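Local coordinates for putative laminarinase (Phanerochaete chrysosporium, PDB 2W52), which probably hydrolyses beta-1,3-linked glucans such as laminarin, as a glycoside hydrolase of family 16, at residues Ala102-Glu107 against Gly114-Ile119. Residues are numbered along the deposited sequence; the frame is centred on the assembly and turned at random.
With BGC (beta-D-glucopyranose), chain D.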
ATOM      1  N   ALA A 102       0.674  -0.568  -0.487  1.00  5.61           N
ATOM      2  CA  ALA A 102       0.133  -0.381  -1.840  1.00  5.49           C
ATOM      3  C   ALA A 102      -0.314   1.055  -1.902  1.00  5.47           C
ATOM      4  O   ALA A 102      -1.048   1.497  -1.046  1.00  5.86           O
ATOM      5  CB  ALA A 102      -1.057  -1.295  -2.104  1.00  5.66           C
ATOM      6  N   TRP A 103       0.163   1.815  -2.887  1.00  5.23           N
ATOM      7  CA  TRP A 103       0.014   3.282  -2.790  1.00  4.64           C
ATOM      8  C   TRP A 103       0.241   3.909  -4.154  1.00  5.09           C
ATOM      9  O   TRP A 103       0.536   3.204  -5.111  1.00  5.03           O
ATOM     10  CB  TRP A 103       1.027   3.867  -1.766  1.00  5.75           C
ATOM     11  CG  TRP A 103       2.478   3.474  -1.967  1.00  6.94           C
ATOM     12  CD1 TRP A 103       3.031   2.201  -1.961  1.00  6.45           C
ATOM     13  CD2 TRP A 103       3.575   4.381  -2.077  1.00  5.93           C
ATOM     14  NE1 TRP A 103       4.412   2.285  -2.116  1.00  7.15           N
ATOM     15  CE2 TRP A 103       4.763   3.611  -2.185  1.00  6.76           C
ATOM     16  CE3 TRP A 103       3.663   5.772  -2.093  1.00  6.55           C
ATOM     17  CZ2 TRP A 103       6.043   4.209  -2.278  1.00  6.52           C
ATOM     18  CZ3 TRP A 103       4.937   6.373  -2.190  1.00  6.34           C
ATOM     19  CH2 TRP A 103       6.100   5.586  -2.304  1.00  7.25           C
ATOM     20  N   GLU A 104       0.059   5.231  -4.242  1.00  4.70           N
ATOM     21  CA  GLU A 104       0.352   5.971  -5.467  1.00  5.68           C
ATOM     22  C   GLU A 104       1.150   7.228  -5.120  1.00  5.76           C
ATOM     23  O   GLU A 104       0.928   7.840  -4.085  1.00  6.23           O
ATOM     24  CB  GLU A 104      -0.935   6.424  -6.160  1.00  6.59           C
ATOM     25  CG  GLU A 104      -1.834   5.237  -6.586  1.00  6.94           C
ATOM     26  CD  GLU A 104      -3.001   5.651  -7.453  1.00  7.95           C
ATOM     27  OE1 GLU A 104      -3.260   6.858  -7.596  1.00  8.22           O
ATOM     28  OE2 GLU A 104      -3.690   4.743  -7.993  1.00  6.65           O
ATOM     29  N   THR A 105       2.061   7.590  -6.003  1.00  6.30           N
ATOM     30  CA  THR A 105       2.775   8.857  -5.849  1.00  5.83           C
ATOM     31  C   THR A 105       3.432   9.241  -7.176  1.00  5.97           C
ATOM     32  O   THR A 105       3.439   8.473  -8.137  1.00  5.43           O
ATOM     33  CB  THR A 105       3.849   8.749  -4.729  1.00  6.83           C
ATOM     34  OG1 THR A 105       4.287  10.061  -4.329  1.00  6.14           O
ATOM     35  CG2 THR A 105       5.051   7.890  -5.183  1.00  7.09           C
ATOM     36  N   ASP A 106       3.998  10.441  -7.193  1.00  7.07           N
ATOM     37  CA  ASP A 106       4.915  10.882  -8.229  1.00  7.03           C
ATOM     38  C   ASP A 106       6.287  11.040  -7.535  1.00  6.98           C
ATOM     39  O   ASP A 106       6.534  12.015  -6.850  1.00  7.86           O
ATOM     40  CB  ASP A 106       4.405  12.231  -8.778  1.00  8.12           C
ATOM     41  CG  ASP A 106       5.249  12.766  -9.908  1.00  8.27           C
ATOM     42  OD1 ASP A 106       6.432  12.358 -10.026  1.00  8.28           O
ATOM     43  OD2 ASP A 106       4.717  13.647 -10.667  1.00 10.80           O
ATOM     44  N   GLU A 107       7.145  10.028  -7.668  1.00  7.33           N
ATOM     45  CA  GLU A 107       8.456  10.058  -6.995  1.00  7.80           C
ATOM     46  C   GLU A 107       9.283  11.238  -7.471  1.00  8.27           C
ATOM     47  O   GLU A 107      10.021  11.853  -6.668  1.00  9.25           O
ATOM     48  CB  GLU A 107       9.241   8.775  -7.288  1.00  7.35           C
ATOM     49  CG  GLU A 107       8.615   7.534  -6.678  1.00  8.48           C
ATOM     50  CD  GLU A 107       9.090   6.287  -7.387  1.00  8.24           C
ATOM     51  OE1 GLU A 107       8.764   6.156  -8.575  1.00  8.96           O
ATOM     52  OE2 GLU A 107       9.765   5.440  -6.752  1.00 10.28           O
ATOM     53  N   GLY A 114       1.982  14.764  -4.768  1.00  6.65           N
ATOM     54  CA  GLY A 114       1.069  14.000  -3.902  1.00  6.77           C
ATOM     55  C   GLY A 114       1.492  12.566  -3.658  1.00  7.86           C
ATOM     56  O   GLY A 114       2.385  12.029  -4.323  1.00  7.39           O
ATOM     57  N   GLU A 115       0.879  11.984  -2.635  1.00  7.34           N
ATOM     58  CA  GLU A 115       1.064  10.577  -2.290  1.00  7.31           C
ATOM     59  C   GLU A 115      -0.220  10.113  -1.612  1.00  6.93           C
ATOM     60  O   GLU A 115      -0.727  10.789  -0.718  1.00  7.37           O
ATOM     61  CB  GLU A 115       2.237  10.409  -1.317  1.00  7.59           C
ATOM     62  CG  GLU A 115       2.325   8.996  -0.707  1.00  6.81           C
ATOM     63  CD  GLU A 115       3.501   8.790   0.261  1.00  9.28           C
ATOM     64  OE1 GLU A 115       4.330   9.722   0.442  1.00  9.70           O
ATOM     65  OE2 GLU A 115       3.580   7.695   0.873  1.00 10.26           O
ATOM     66  N   VAL A 116      -0.759   8.986  -2.067  1.00  6.39           N
ATOM     67  CA  VAL A 116      -1.906   8.367  -1.357  1.00  6.08           C
ATOM     68  C   VAL A 116      -1.539   6.932  -0.998  1.00  5.93           C
ATOM     69  O   VAL A 116      -1.242   6.114  -1.891  1.00  5.00           O
ATOM     70  CB  VAL A 116      -3.244   8.428  -2.178  1.00  7.34           C
ATOM     71  CG1 VAL A 116      -3.075   7.885  -3.533  1.00  7.26           C
ATOM     72  CG2 VAL A 116      -4.359   7.645  -1.454  1.00  7.38           C
ATOM     73  N   ASP A 117      -1.499   6.679   0.319  1.00  5.03           N
ATOM     74  CA  ASP A 117      -1.188   5.355   0.848  1.00  4.96           C
ATOM     75  C   ASP A 117      -2.509   4.642   1.054  1.00  5.24           C
ATOM     76  O   ASP A 117      -3.358   5.108   1.836  1.00  5.08           O
ATOM     77  CB  ASP A 117      -0.376   5.452   2.143  1.00  5.82           C
ATOM     78  CG  ASP A 117       0.894   6.280   1.945  1.00  7.07           C
ATOM     79  OD1 ASP A 117       1.522   6.128   0.867  1.00  8.73           O
ATOM     80  OD2 ASP A 117       1.248   7.067   2.836  1.00 10.45           O
ATOM     81  N   ILE A 118      -2.696   3.553   0.318  1.00  5.62           N
ATOM     82  CA  ILE A 118      -4.001   2.868   0.276  1.00  5.07           C
ATOM     83  C   ILE A 118      -4.033   1.680   1.252  1.00  5.11           C
ATOM     84  O   ILE A 118      -4.965   1.538   2.038  1.00  5.68           O
ATOM     85  CB  ILE A 118      -4.329   2.425  -1.169  1.00  5.13           C
ATOM     86  CG1 ILE A 118      -4.333   3.616  -2.141  1.00  5.10           C
ATOM     87  CG2 ILE A 118      -5.640   1.591  -1.211  1.00  6.20           C
ATOM     88  CD1 ILE A 118      -4.246   3.154  -3.607  1.00  6.51           C
ATOM     89  N   ILE A 119      -2.976   0.861   1.208  1.00  4.28           N
ATOM     90  CA  ILE A 119      -2.750  -0.218   2.173  1.00  5.31           C
ATOM     91  C   ILE A 119      -1.396   0.073   2.808  1.00  5.78           C
ATOM     92  O   ILE A 119      -0.420   0.225   2.113  1.00  6.66           O
ATOM     93  CB  ILE A 119      -2.691  -1.600   1.520  1.00  4.74           C
ATOM     94  CG1 ILE A 119      -3.905  -1.819   0.599  1.00  6.00           C
ATOM     95  CG2 ILE A 119      -2.620  -2.694   2.638  1.00  6.41           C
ATOM     96  CD1 ILE A 119      -3.921  -3.149  -0.176  1.00  7.21           C
TER
HETATM   97  C2  BGC D   1       8.489   8.507   1.445  1.00 18.67           C
HETATM   98  C3  BGC D   1       9.455   9.523   0.816  1.00 17.66           C
HETATM   99  C4  BGC D   1       9.787   9.177  -0.655  1.00 19.48           C
HETATM  100  C5  BGC D   1       8.480   9.000  -1.410  1.00 18.03           C
HETATM  101  C6  BGC D   1       8.677   8.596  -2.866  1.00 17.65           C
HETATM  102  C1  BGC D   1       7.243   8.403   0.590  1.00 18.25           C
HETATM  103  O1  BGC D   1       6.407   7.377   1.143  1.00 17.65           O
HETATM  104  O2  BGC D   1       8.121   8.834   2.798  1.00 17.76           O
HETATM  105  O3  BGC D   1      10.622   9.492   1.622  1.00 22.36           O
HETATM  106  O4  BGC D   1      10.538  10.211  -1.327  1.00 18.90           O
HETATM  107  O5  BGC D   1       7.677   8.027  -0.725  1.00 18.25           O
HETATM  108  O6  BGC D   1       9.473   7.395  -2.942  1.00 14.41           O
HETATM  109  O   HOH W   1       4.702  13.618  -5.334  1.00  7.42           O
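W103 and D117 form a non-hydrogen-bonded antiparallel pair on the glucose-facing side of a hairpin. The W103 CB rests 3.2 Å from V116 O and 3.5 Å from D117 OD1. From there CG takes the position between backbone N and carbonyl carbon (chi1 52°), which lays the indole alongside E115 and against the sugar. Its CE3 comes 3.5 Å from E115 OE2, ring and carboxylate planes 46° apart; CZ3 lies near both E115 OE2 and glucose O5; CH2, at the far end, reaches glucose O5 at 3.3 Å, while NE1 is hydrogen-bonded to N250. E115 OE2 also accepts a 2.9 Å bond from glucose O1, and W110 holds its OE1. With W103 cut back to an alanine, a gap would probably open beside the glucose and the E115 carboxylate, and N250 would lose its indole partner. E115 and D117 begin the E-x-D-x-x-E signature of family 16, in which the first glutamate is the nucleophile, so E115 probably has that role. T105 OG1 donates to a lone pair of G114 O at 2.7 Å. At the other end, a classic beta bulge sets I118 and I119 opposite A102, whose O accepts from both their N atoms. Strand 246-253 flanks strand 98-105, strand 129-133 borders strand 115-120, and on the side of E104 strand 185-191 of the second sheet packs beneath, completing the beta-sandwich.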